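Toxin protein (Yersinia entomophaga, PDB 6AQK) probably transfers ADP-ribose from NAD+ to a target molecule, serving as the C-terminal toxin domain of the RHS2 protein. Local coordinates at residues A[38-43]-A[52-57]; A[92-97]-A[174-179]; A[147-152]-A[183-188]; A[199-204]-A[219-224]. One frame throughout, in Å; residues are numbered along the deposited sequence. Where two conformers were deposited one is given.

Interaction 1. Residues A[38-43]-A[52-57]; sequences QKLNIS and DNFISK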
loop_
_atom_site.group_PDB
_atom_site.type_symbol
_atom_site.label_atom_id
_atom_site.label_comp_id
_atom_site.label_asym_id
_atom_site.label_seq_id
_atom_site.Cartn_x
_atom_site.Cartn_y
_atom_site.Cartn_z
ATOM N N GLN A 38 6.183 -10.727 4.215
ATOM C CA GLN A 38 6.341 -9.939 5.449
ATOM C C GLN A 38 6.427 -10.843 6.656
ATOM O O GLN A 38 7.327 -10.684 7.507
ATOM C CB GLN A 38 5.185 -8.968 5.726
ATOM C CG GLN A 38 4.925 -7.923 4.669
ATOM C CD GLN A 38 3.727 -7.051 5.028
ATOM O OE1 GLN A 38 2.742 -6.991 4.298
ATOM N NE2 GLN A 38 3.809 -6.373 6.174
ATOM N N LYS A 39 5.494 -11.782 6.737
ATOM C CA LYS A 39 5.331 -12.639 7.930
ATOM C C LYS A 39 6.542 -13.539 8.096
ATOM O O LYS A 39 6.878 -13.927 9.212
ATOM C CB LYS A 39 4.047 -13.512 7.910
ATOM C CG LYS A 39 2.666 -12.842 8.067
ATOM C CD LYS A 39 2.713 -11.509 8.757
ATOM C CE LYS A 39 1.345 -10.832 8.814
ATOM N NZ LYS A 39 0.329 -11.607 9.591
ATOM N N LEU A 40 7.210 -13.876 7.008
ATOM C CA LEU A 40 8.318 -14.768 7.108
ATOM C C LEU A 40 9.632 -14.019 7.020
ATOM O O LEU A 40 10.610 -14.652 6.821
ATOM C CB LEU A 40 8.241 -15.862 6.032
ATOM C CG LEU A 40 7.050 -16.839 6.246
ATOM C CD1 LEU A 40 6.893 -17.812 5.060
ATOM C CD2 LEU A 40 7.224 -17.626 7.546
ATOM N N ASN A 41 9.609 -12.689 7.103
ATOM C CA ASN A 41 10.797 -11.876 6.935
ATOM C C ASN A 41 11.655 -12.221 5.721
ATOM O O ASN A 41 12.863 -12.216 5.788
ATOM C CB ASN A 41 11.580 -11.934 8.277
ATOM C CG ASN A 41 10.719 -11.512 9.448
ATOM O OD1 ASN A 41 10.531 -12.259 10.379
ATOM N ND2 ASN A 41 10.122 -10.325 9.364
ATOM N N ILE A 42 11.039 -12.519 4.577
ATOM C CA ILE A 42 11.819 -12.809 3.377
ATOM C C ILE A 42 12.321 -11.475 2.792
ATOM O O ILE A 42 11.517 -10.544 2.603
ATOM C CB ILE A 42 10.952 -13.489 2.283
ATOM C CG1 ILE A 42 10.243 -14.781 2.747
ATOM C CG2 ILE A 42 11.765 -13.696 1.036
ATOM C CD1 ILE A 42 11.143 -15.922 3.082
ATOM N N SER A 43 13.593 -11.361 2.460
ATOM C CA SER A 43 14.133 -10.029 2.012
ATOM C C SER A 43 13.735 -9.646 0.613
ATOM O O SER A 43 13.582 -8.469 0.295
ATOM C CB SER A 43 15.657 -9.923 2.159
ATOM O OG SER A 43 16.317 -11.013 1.577
ATOM N N ASP A 52 8.465 -24.663 0.790
ATOM C CA ASP A 52 7.351 -25.433 1.350
ATOM C C ASP A 52 6.725 -24.699 2.480
ATOM O O ASP A 52 5.503 -24.684 2.648
ATOM C CB ASP A 52 7.855 -26.771 1.881
ATOM C CG ASP A 52 8.856 -27.398 0.964
ATOM O OD1 ASP A 52 8.421 -27.912 -0.092
ATOM O OD2 ASP A 52 10.073 -27.316 1.272
ATOM N N ASN A 53 7.576 -24.118 3.315
ATOM C CA ASN A 53 7.068 -23.327 4.395
ATOM C C ASN A 53 6.371 -22.056 3.856
ATOM O O ASN A 53 5.384 -21.631 4.437
ATOM C CB ASN A 53 8.150 -22.918 5.425
ATOM C CG ASN A 53 7.515 -22.414 6.689
ATOM O OD1 ASN A 53 6.562 -23.031 7.166
ATOM N ND2 ASN A 53 7.947 -21.224 7.189
ATOM N N PHE A 54 6.949 -21.440 2.826
ATOM C CA PHE A 54 6.344 -20.236 2.264
ATOM C C PHE A 54 4.931 -20.551 1.764
ATOM O O PHE A 54 3.915 -19.872 2.084
ATOM C CB PHE A 54 7.223 -19.647 1.164
ATOM C CG PHE A 54 6.650 -18.389 0.590
ATOM C CD1 PHE A 54 6.900 -17.169 1.196
ATOM C CD2 PHE A 54 5.762 -18.444 -0.466
ATOM C CE1 PHE A 54 6.309 -16.023 0.695
ATOM C CE2 PHE A 54 5.130 -17.289 -0.940
ATOM C CZ PHE A 54 5.427 -16.105 -0.370
ATOM N N ILE A 55 4.844 -21.606 0.973
ATOM C CA ILE A 55 3.579 -21.984 0.379
ATOM C C ILE A 55 2.542 -22.234 1.428
ATOM O O ILE A 55 1.393 -21.761 1.311
ATOM C CB ILE A 55 3.761 -23.158 -0.614
ATOM C CG1 ILE A 55 4.477 -22.640 -1.864
ATOM C CG2 ILE A 55 2.418 -23.740 -1.017
ATOM C CD1 ILE A 55 5.194 -23.701 -2.700
ATOM N N SER A 56 2.941 -22.933 2.490
ATOM C CA SER A 56 2.039 -23.235 3.577
ATOM C C SER A 56 1.416 -21.980 4.276
ATOM O O SER A 56 0.182 -21.838 4.462
ATOM C CB SER A 56 2.765 -24.138 4.572
ATOM O OG SER A 56 1.886 -24.372 5.646
ATOM N N LYS A 57 2.285 -21.025 4.570
ATOM C CA LYS A 57 1.866 -19.757 5.124
ATOM C C LYS A 57 1.000 -18.978 4.143
ATOM O O LYS A 57 -0.035 -18.433 4.503
ATOM C CB LYS A 57 3.129 -18.914 5.439
ATOM C CG LYS A 57 2.854 -17.600 6.177
ATOM C CD LYS A 57 1.998 -17.834 7.427
ATOM C CE LYS A 57 2.574 -17.124 8.626
ATOM N NZ LYS A 57 1.897 -17.637 9.842
#
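Leu40 reaches across from the end of one helix and sets its two methyls on the flank of the next, with Asn53, Phe54 and Lys57 beneath them. CD1 does most of the work: it rests 3.7 Å from the backbone CA of Phe54, at a similar distance from that ring's CD1, and 3.9 Å from CB of Lys57. The other branch, CD2, touches Asn53 ND2 at 3.7 Å, an apolar methyl against an amide nitrogen with no bond between them. Farther out, Ile42 comes up to the same ring, its CG1 4.4 Å from Phe54 CD1. At the other end of the contact the lysines meet through their carbon, Lys39 CB lying 4.0 Å from Lys57 CE, while Lys39 NZ and Lys57 NZ stay 6.2 Å apart. Phe54 has CG anti to its backbone N (chi1 -178°), which turns the ring toward Leu40 CD1 and Ile42 CG1. What brings Leu40 and Ile42 to the same partner is a Schellman motif: Asn41, with positive phi, reverses the chain, and Ile42 N and Asn41 N bond back to the carbonyls of Leu37 and Gln38. The contact thus ties the C-terminal end of helix 27-39 to the start of helix 51-63 at the surface, with Phe54 running inward to meet Phe33 of helix 27-39 edge-to-face and Phe77 of helix 74-90.

Interaction 2. Residues A[92-97]-A[174-179]; sequences SGYHSA and VSEGLY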
loop_
_atom_site.group_PDB
_atom_site.type_symbol
_atom_site.label_atom_id
_atom_site.label_comp_id
_atom_site.label_asym_id
_atom_site.label_seq_id
_atom_site.Cartn_x
_atom_site.Cartn_y
_atom_site.Cartn_z
ATOM N N SER A 92 10.224 0.645 -15.531
ATOM C CA SER A 92 10.728 1.905 -16.131
ATOM C C SER A 92 9.955 2.276 -17.398
ATOM O O SER A 92 9.900 3.428 -17.718
ATOM C CB SER A 92 12.251 1.879 -16.317
ATOM O OG SER A 92 12.519 1.186 -17.503
ATOM N N GLY A 93 9.323 1.301 -18.081
ATOM C CA GLY A 93 8.551 1.519 -19.300
ATOM C C GLY A 93 7.109 1.963 -19.016
ATOM O O GLY A 93 6.422 2.314 -19.932
ATOM N N TYR A 94 6.641 1.947 -17.746
ATOM C CA TYR A 94 5.297 2.409 -17.405
ATOM C C TYR A 94 5.209 3.913 -17.369
ATOM O O TYR A 94 6.196 4.560 -17.097
ATOM C CB TYR A 94 4.910 1.813 -16.030
ATOM C CG TYR A 94 4.748 0.316 -15.975
ATOM C CD1 TYR A 94 4.588 -0.475 -17.109
ATOM C CD2 TYR A 94 4.679 -0.329 -14.704
ATOM C CE1 TYR A 94 4.386 -1.864 -17.009
ATOM C CE2 TYR A 94 4.453 -1.685 -14.599
ATOM C CZ TYR A 94 4.313 -2.457 -15.741
ATOM O OH TYR A 94 4.118 -3.810 -15.553
ATOM N N HIS A 95 4.023 4.479 -17.578
ATOM C CA HIS A 95 3.848 5.904 -17.686
ATOM C C HIS A 95 3.999 6.493 -16.274
ATOM O O HIS A 95 3.208 6.139 -15.390
ATOM C CB HIS A 95 2.432 6.217 -18.215
ATOM C CG HIS A 95 2.160 5.789 -19.637
ATOM N ND1 HIS A 95 1.648 4.548 -19.957
ATOM C CD2 HIS A 95 2.219 6.477 -20.809
ATOM C CE1 HIS A 95 1.437 4.476 -21.260
ATOM N NE2 HIS A 95 1.771 5.633 -21.800
ATOM N N SER A 96 4.946 7.394 -16.064
ATOM C CA SER A 96 5.152 7.950 -14.725
ATOM C C SER A 96 4.037 8.892 -14.460
ATOM O O SER A 96 3.574 9.589 -15.370
ATOM C CB SER A 96 6.460 8.700 -14.627
ATOM O OG SER A 96 7.532 7.785 -14.645
ATOM N N ALA A 97 3.558 8.923 -13.228
ATOM C CA ALA A 97 2.510 9.892 -12.895
ATOM C C ALA A 97 3.200 11.225 -12.732
ATOM O O ALA A 97 4.297 11.244 -12.246
ATOM C CB ALA A 97 1.803 9.496 -11.606
ATOM N N VAL A 174 3.406 5.277 -10.918
ATOM C CA VAL A 174 2.999 5.217 -12.276
ATOM C C VAL A 174 1.499 5.293 -12.468
ATOM O O VAL A 174 0.688 4.783 -11.643
ATOM C CB VAL A 174 3.510 3.925 -12.870
ATOM C CG1 VAL A 174 5.017 3.860 -12.804
ATOM C CG2 VAL A 174 2.909 2.680 -12.251
ATOM N N SER A 175 1.125 5.936 -13.559
ATOM C CA SER A 175 -0.240 5.982 -13.997
ATOM C C SER A 175 -0.430 4.895 -14.977
ATOM O O SER A 175 -0.404 5.111 -16.183
ATOM C CB SER A 175 -0.550 7.374 -14.545
ATOM O OG SER A 175 -1.872 7.413 -14.982
ATOM N N GLU A 176 -0.549 3.676 -14.485
ATOM C CA GLU A 176 -0.551 2.515 -15.337
ATOM C C GLU A 176 -1.434 1.411 -14.755
ATOM O O GLU A 176 -1.449 1.234 -13.585
ATOM C CB GLU A 176 0.906 2.034 -15.459
ATOM C CG GLU A 176 1.178 1.119 -16.605
ATOM C CD GLU A 176 1.125 1.803 -17.952
ATOM O OE1 GLU A 176 0.258 1.419 -18.695
ATOM O OE2 GLU A 176 1.896 2.729 -18.280
ATOM N N GLY A 177 -2.149 0.673 -15.593
ATOM C CA GLY A 177 -2.967 -0.449 -15.120
ATOM C C GLY A 177 -4.466 -0.180 -15.047
ATOM O O GLY A 177 -4.990 0.736 -15.633
ATOM N N LEU A 178 -5.142 -1.002 -14.291
ATOM C CA LEU A 178 -6.527 -1.221 -14.482
ATOM C C LEU A 178 -7.353 -0.018 -14.071
ATOM O O LEU A 178 -8.422 0.207 -14.633
ATOM C CB LEU A 178 -6.854 -2.475 -13.705
ATOM C CG LEU A 178 -8.218 -3.137 -13.622
ATOM C CD1 LEU A 178 -8.852 -3.503 -14.952
ATOM C CD2 LEU A 178 -8.052 -4.421 -12.814
ATOM N N TYR A 179 -6.850 0.822 -13.164
ATOM C CA TYR A 179 -7.616 1.967 -12.685
ATOM C C TYR A 179 -6.896 3.268 -12.961
ATOM O O TYR A 179 -7.297 4.304 -12.421
ATOM C CB TYR A 179 -7.864 1.791 -11.180
ATOM C CG TYR A 179 -8.610 0.506 -10.883
ATOM C CD1 TYR A 179 -9.899 0.343 -11.356
ATOM C CD2 TYR A 179 -8.011 -0.555 -10.237
ATOM C CE1 TYR A 179 -10.608 -0.813 -11.158
ATOM C CE2 TYR A 179 -8.731 -1.758 -10.028
ATOM C CZ TYR A 179 -10.030 -1.854 -10.500
ATOM O OH TYR A 179 -10.789 -2.993 -10.347
#
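One carboxylate oxygen, Glu176 OE2, faces two nitrogens of a single residue, His95. The backbone bond is the firmer one: His95 N donates to Glu176 OE2 at 2.8 Å, close to straight at 165°, on the anti lone pair. His95 was modelled in two conformers, and in the one given ND1 also approaches OE2, at the ring edge, in a hydrogen bond modelled so short that its exact length is doubtful. In Glu176, chi1 of -162° sets CG over one face of the Tyr94 ring, 4.1 Å from its centroid, in a CH-pi contact, and the bend at chi2 then turns the carboxylate toward His95. Tyr94 CB also touches Val174 CG1 at 3.8 Å, while the phenol OH bonds to Glu90. Alongside, Ser175 N donates to His95 O at 2.8 Å, nearly in line with the carbonyl bond. The arrangement is that of two loops, one after helix 74-90 and one before strand 184-187, joined by an isolated beta bridge between Ser96 and Val174, with a histidine-carboxylate hydrogen bond beside it.

Interaction 3. Residues A[147-152]-A[183-188]; sequences TAKDPK and GEVTFP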
loop_
_atom_site.group_PDB
_atom_site.type_symbol
_atom_site.label_atom_id
_atom_site.label_comp_id
_atom_site.label_asym_id
_atom_site.label_seq_id
_atom_site.Cartn_x
_atom_site.Cartn_y
_atom_site.Cartn_z
ATOM N N THR A 147 -2.625 4.331 -4.993
ATOM C CA THR A 147 -2.889 5.600 -4.396
ATOM C C THR A 147 -3.826 6.350 -5.357
ATOM O O THR A 147 -3.966 5.944 -6.494
ATOM C CB THR A 147 -1.573 6.414 -4.118
ATOM O OG1 THR A 147 -1.021 6.963 -5.334
ATOM C CG2 THR A 147 -0.502 5.551 -3.354
ATOM N N ALA A 148 -4.488 7.392 -4.872
ATOM C CA ALA A 148 -5.429 8.159 -5.672
ATOM C C ALA A 148 -4.950 9.608 -5.817
ATOM O O ALA A 148 -4.383 10.133 -4.904
ATOM C CB ALA A 148 -6.790 8.191 -5.038
ATOM N N LYS A 149 -5.237 10.222 -6.968
ATOM C CA LYS A 149 -5.003 11.642 -7.172
ATOM C C LYS A 149 -5.901 12.494 -6.307
ATOM O O LYS A 149 -5.480 13.566 -5.888
ATOM C CB LYS A 149 -5.240 12.046 -8.611
ATOM C CG LYS A 149 -4.148 11.540 -9.506
ATOM C CD LYS A 149 -4.510 11.718 -10.942
ATOM C CE LYS A 149 -3.496 11.017 -11.836
ATOM N NZ LYS A 149 -3.746 11.397 -13.254
ATOM N N ASP A 150 -7.120 12.046 -6.127
ATOM C CA ASP A 150 -8.123 12.875 -5.436
ATOM C C ASP A 150 -8.504 12.216 -4.136
ATOM O O ASP A 150 -8.936 11.072 -4.139
ATOM C CB ASP A 150 -9.319 13.015 -6.369
ATOM C CG ASP A 150 -10.329 14.018 -5.870
ATOM O OD1 ASP A 150 -10.388 14.319 -4.664
ATOM O OD2 ASP A 150 -11.032 14.558 -6.708
ATOM N N PRO A 151 -8.334 12.914 -2.991
ATOM C CA PRO A 151 -8.721 12.253 -1.725
ATOM C C PRO A 151 -10.234 11.995 -1.545
ATOM O O PRO A 151 -10.646 11.215 -0.666
ATOM C CB PRO A 151 -8.244 13.219 -0.659
ATOM C CG PRO A 151 -8.216 14.544 -1.329
ATOM C CD PRO A 151 -7.875 14.297 -2.765
ATOM N N LYS A 152 -11.045 12.610 -2.417
ATOM C CA LYS A 152 -12.451 12.426 -2.382
ATOM C C LYS A 152 -12.939 11.137 -2.966
ATOM O O LYS A 152 -14.100 10.809 -2.783
ATOM C CB LYS A 152 -13.171 13.603 -3.050
ATOM C CG LYS A 152 -12.971 14.873 -2.251
ATOM C CD LYS A 152 -13.841 16.013 -2.818
ATOM C CE LYS A 152 -13.442 16.374 -4.249
ATOM N NZ LYS A 152 -11.992 16.657 -4.533
ATOM N N GLY A 183 -7.786 7.640 -12.033
ATOM C CA GLY A 183 -6.906 8.442 -11.208
ATOM C C GLY A 183 -5.949 7.662 -10.286
ATOM O O GLY A 183 -5.331 8.236 -9.412
ATOM N N GLU A 184 -5.825 6.366 -10.480
ATOM C CA GLU A 184 -4.994 5.566 -9.551
ATOM C C GLU A 184 -3.538 5.720 -9.978
ATOM O O GLU A 184 -3.235 5.608 -11.190
ATOM C CB GLU A 184 -5.460 4.135 -9.554
ATOM C CG GLU A 184 -4.653 3.208 -8.666
ATOM C CD GLU A 184 -5.438 1.921 -8.319
ATOM O OE1 GLU A 184 -5.118 0.820 -8.822
ATOM O OE2 GLU A 184 -6.373 2.016 -7.539
ATOM N N VAL A 185 -2.648 5.985 -9.001
ATOM C CA VAL A 185 -1.213 5.995 -9.209
ATOM C C VAL A 185 -0.619 4.877 -8.364
ATOM O O VAL A 185 -0.820 4.861 -7.171
ATOM C CB VAL A 185 -0.620 7.360 -8.761
ATOM C CG1 VAL A 185 0.889 7.332 -8.789
ATOM C CG2 VAL A 185 -1.208 8.516 -9.565
ATOM N N THR A 186 0.146 3.995 -8.970
ATOM C CA THR A 186 0.710 2.868 -8.263
ATOM C C THR A 186 2.202 2.905 -8.032
ATOM O O THR A 186 2.994 3.425 -8.894
ATOM C CB THR A 186 0.359 1.607 -9.103
ATOM O OG1 THR A 186 -1.025 1.680 -9.477
ATOM C CG2 THR A 186 0.619 0.278 -8.327
ATOM N N PHE A 187 2.630 2.302 -6.919
ATOM C CA PHE A 187 4.028 2.307 -6.523
ATOM C C PHE A 187 4.472 0.901 -6.431
ATOM O O PHE A 187 3.660 0.016 -6.174
ATOM C CB PHE A 187 4.240 3.048 -5.231
ATOM C CG PHE A 187 4.007 4.519 -5.364
ATOM C CD1 PHE A 187 2.715 5.032 -5.395
ATOM C CD2 PHE A 187 5.067 5.362 -5.618
ATOM C CE1 PHE A 187 2.503 6.389 -5.518
ATOM C CE2 PHE A 187 4.871 6.729 -5.728
ATOM C CZ PHE A 187 3.584 7.237 -5.711
ATOM N N PRO A 188 5.755 0.650 -6.705
ATOM C CA PRO A 188 6.196 -0.712 -6.746
ATOM C C PRO A 188 6.489 -1.367 -5.411
ATOM O O PRO A 188 6.690 -0.705 -4.386
ATOM C CB PRO A 188 7.474 -0.609 -7.621
ATOM C CG PRO A 188 8.024 0.692 -7.181
ATOM C CD PRO A 188 6.831 1.566 -7.077
#
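Thr147 and Val185 form the hydrogen-bonded pair of a small two-stranded antiparallel sheet, strands 145-148 and 184-187, with Ala148 and Glu184 as the non-hydrogen-bonded pair beside it. Val185 N donates to Thr147 O at 2.8 Å, and the return bond from Thr147 N to Val185 O is weak, bent to 127°. The Thr147 side chain adds a second bond: OG1 donates to the same Val185 O at 2.8 Å, so that one carbonyl oxygen takes both the amide and the hydroxyl of one residue. The hydroxyl can reach there because chi1 of 75° places OG1 between the backbone N and the carbonyl carbon, leaving CG2 to lean on Phe187. A weak bond also links OG1 to Thr102 OG1. Past the pair the strands part, but Lys149 N still bonds to Gly183 O at 3.2 Å, and the extended Lys149 chain runs on alongside that carbonyl until its CE comes 4.1 Å from Val185 CG2, crossing it at about a right angle. Next along the chain, Asp150 OD1 accepts from Lys152 N in an Asx turn and also makes a salt bridge with Lys152 NZ, itself bonded to Gln213. Strand 101-106 lies close by: Ala148 bonds to the backbone of Phe103, and Val185 packs on Thr102. Thr147 OG1 also lies at the edge of the Phe187 ring, in its plane, 3.6 Å from CE1.

Interaction 4. Residues A[199-204]-A[219-224]; sequences QYLPEG and RYIIKA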
loop_
_atom_site.group_PDB
_atom_site.type_symbol
_atom_site.label_atom_id
_atom_site.label_comp_id
_atom_site.label_asym_id
_atom_site.label_seq_id
_atom_site.Cartn_x
_atom_site.Cartn_y
_atom_site.Cartn_z
ATOM N N GLN A 199 -0.499 12.115 12.343
ATOM C CA GLN A 199 -1.531 12.982 12.995
ATOM C C GLN A 199 -2.744 12.208 13.446
ATOM O O GLN A 199 -3.262 11.324 12.728
ATOM C CB GLN A 199 -2.083 14.039 12.081
ATOM C CG GLN A 199 -1.065 14.919 11.421
ATOM C CD GLN A 199 -1.714 15.967 10.477
ATOM O OE1 GLN A 199 -1.068 16.365 9.561
ATOM N NE2 GLN A 199 -3.022 16.408 10.737
ATOM N N TYR A 200 -3.273 12.607 14.598
ATOM C CA TYR A 200 -4.503 12.055 15.112
ATOM C C TYR A 200 -5.594 13.120 15.047
ATOM O O TYR A 200 -5.386 14.298 15.375
ATOM C CB TYR A 200 -4.334 11.584 16.575
ATOM C CG TYR A 200 -5.645 11.374 17.277
ATOM C CD1 TYR A 200 -6.495 10.307 16.927
ATOM C CD2 TYR A 200 -6.079 12.261 18.263
ATOM C CE1 TYR A 200 -7.718 10.101 17.585
ATOM C CE2 TYR A 200 -7.291 12.071 18.912
ATOM C CZ TYR A 200 -8.103 11.007 18.591
ATOM O OH TYR A 200 -9.289 10.858 19.226
ATOM N N LEU A 201 -6.761 12.666 14.674
ATOM C CA LEU A 201 -7.909 13.536 14.442
ATOM C C LEU A 201 -9.072 12.995 15.239
ATOM O O LEU A 201 -9.703 11.956 14.886
ATOM C CB LEU A 201 -8.239 13.618 12.941
ATOM C CG LEU A 201 -7.280 14.358 11.976
ATOM C CD1 LEU A 201 -7.715 14.109 10.536
ATOM C CD2 LEU A 201 -7.131 15.853 12.243
ATOM N N PRO A 202 -9.442 13.690 16.315
ATOM C CA PRO A 202 -10.720 13.295 16.964
ATOM C C PRO A 202 -11.961 13.233 16.040
ATOM O O PRO A 202 -11.986 13.776 14.952
ATOM C CB PRO A 202 -10.927 14.388 18.055
ATOM C CG PRO A 202 -9.587 15.028 18.237
ATOM C CD PRO A 202 -8.840 14.882 16.920
ATOM N N GLU A 203 -12.982 12.545 16.484
ATOM C CA GLU A 203 -14.309 12.571 15.849
ATOM C C GLU A 203 -14.773 13.962 15.494
ATOM O O GLU A 203 -14.567 14.896 16.248
ATOM C CB GLU A 203 -15.360 11.968 16.790
ATOM C CG GLU A 203 -15.291 10.465 16.969
ATOM C CD GLU A 203 -15.655 9.693 15.719
ATOM O OE1 GLU A 203 -16.290 10.262 14.796
ATOM O OE2 GLU A 203 -15.287 8.506 15.657
ATOM N N GLY A 204 -15.333 14.123 14.316
ATOM C CA GLY A 204 -15.705 15.467 13.854
ATOM C C GLY A 204 -14.611 16.350 13.298
ATOM O O GLY A 204 -14.931 17.325 12.633
ATOM N N ARG A 219 -9.381 9.061 11.223
ATOM C CA ARG A 219 -8.830 9.326 12.559
ATOM C C ARG A 219 -7.321 9.525 12.538
ATOM O O ARG A 219 -6.763 10.082 13.481
ATOM C CB ARG A 219 -9.257 8.203 13.568
ATOM C CG ARG A 219 -10.774 7.914 13.578
ATOM C CD ARG A 219 -11.557 8.942 14.421
ATOM N NE ARG A 219 -11.585 10.334 13.959
ATOM C CZ ARG A 219 -12.409 10.820 13.013
ATOM N NH1 ARG A 219 -12.323 12.090 12.657
ATOM N NH2 ARG A 219 -13.294 10.052 12.367
ATOM N N TYR A 220 -6.628 9.007 11.523
ATOM C CA TYR A 220 -5.171 9.063 11.457
ATOM C C TYR A 220 -4.711 9.456 10.040
ATOM O O TYR A 220 -5.244 8.961 9.046
ATOM C CB TYR A 220 -4.515 7.709 11.795
ATOM C CG TYR A 220 -4.861 7.346 13.183
ATOM C CD1 TYR A 220 -4.176 7.928 14.228
ATOM C CD2 TYR A 220 -5.961 6.550 13.460
ATOM C CE1 TYR A 220 -4.532 7.680 15.537
ATOM C CE2 TYR A 220 -6.367 6.293 14.784
ATOM C CZ TYR A 220 -5.628 6.886 15.815
ATOM O OH TYR A 220 -5.936 6.709 17.159
ATOM N N ILE A 221 -3.761 10.381 10.001
ATOM C CA ILE A 221 -3.085 10.804 8.793
ATOM C C ILE A 221 -1.613 10.464 8.857
ATOM O O ILE A 221 -0.897 10.813 9.819
ATOM C CB ILE A 221 -3.228 12.317 8.526
ATOM C CG1 ILE A 221 -4.715 12.769 8.665
ATOM C CG2 ILE A 221 -2.630 12.654 7.143
ATOM C CD1 ILE A 221 -5.726 12.194 7.651
ATOM N N ILE A 222 -1.166 9.753 7.846
ATOM C CA ILE A 222 0.264 9.496 7.677
ATOM C C ILE A 222 0.754 10.390 6.551
ATOM O O ILE A 222 0.368 10.231 5.444
ATOM C CB ILE A 222 0.564 8.035 7.369
ATOM C CG1 ILE A 222 -0.103 7.105 8.400
ATOM C CG2 ILE A 222 2.055 7.861 7.291
ATOM C CD1 ILE A 222 -0.033 5.647 7.967
ATOM N N LYS A 223 1.660 11.325 6.845
ATOM C CA LYS A 223 2.355 12.098 5.837
ATOM C C LYS A 223 3.702 11.433 5.538
ATOM O O LYS A 223 4.474 11.145 6.439
ATOM C CB LYS A 223 2.632 13.517 6.346
ATOM C CG LYS A 223 1.326 14.240 6.648
ATOM C CD LYS A 223 1.470 15.743 6.856
ATOM C CE LYS A 223 1.797 16.502 5.578
ATOM N NZ LYS A 223 2.164 17.906 5.986
ATOM N N ALA A 224 3.969 11.259 4.254
ATOM C CA ALA A 224 5.163 10.618 3.773
ATOM C C ALA A 224 5.588 11.153 2.429
ATOM O O ALA A 224 4.775 11.675 1.661
ATOM C CB ALA A 224 4.929 9.125 3.670
#
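Arg219 folds back over the chain that follows strand 192-200, and almost every atom of its side chain finds something there. CB starts 4.0 Å from Leu201 O. The bend at chi2 (-80°) keeps CD near the same oxygen and within 4.0 Å of Glu203 OE2; the one at chi3 then turns NE onto Leu201 O at 2.7 Å, in a bond that is almost straight at 171° and lies in the guanidinium plane. One nitrogen farther, NH1 makes a weak bond to Pro202 O, 2.9 Å long but bent. The tip, NH2, bonds to Thr216 O; Glu203 OE1 is 3.9 Å from NH2, a long salt bridge by charge alone, because the oxygen stands well out of the guanidinium plane. The Glu203 backbone lies over one face of that group. Deeper in the sheet, Gln199 and Ile221 exchange bonds both ways, N to O, as the hydrogen-bonded pair. Tyr200 and Tyr220 form the neighbouring non-hydrogen-bonded pair, their rings oblique at 42°, with Tyr220 CE1 3.6 Å from Tyr200 CD1, and Tyr200 OH going on to Lys127 O. On the opposite face of the sheet Leu201 CD1 rests on Ile221 CG1 at 3.8 Å. The bond from Leu201 N to Arg219 O carries the pairing one step past the last bridge, and the guanidinium N-H groups add bonds to main-chain carbonyls, one of them weak; the cation probably gains more from those oxygens than from the distant glutamate.

Overall arrangement
Interaction 3 is the buried contact, about 10 Å from the centre of the chain; interaction 1 lies at the surface, and interactions 2 and 4 are partly buried. Interactions 2 and 3 touch and interleave along the chain: Val174 N probably bonds to Thr186 O, and Ala97 CB packs on Val185 CG1, so the bridged loops continue the short two-stranded sheet. Interaction 4 belongs to the five-stranded sheet instead, its centre about 19 Å from that of interaction 3, and interaction 1 joins two helices on the far side of the chain's centre from both. The chemistry follows place: apolar packing of a helix end on the next helix, backbone pairing within sheets, and a charged side chain gripping backbone where strand or loop order gives out.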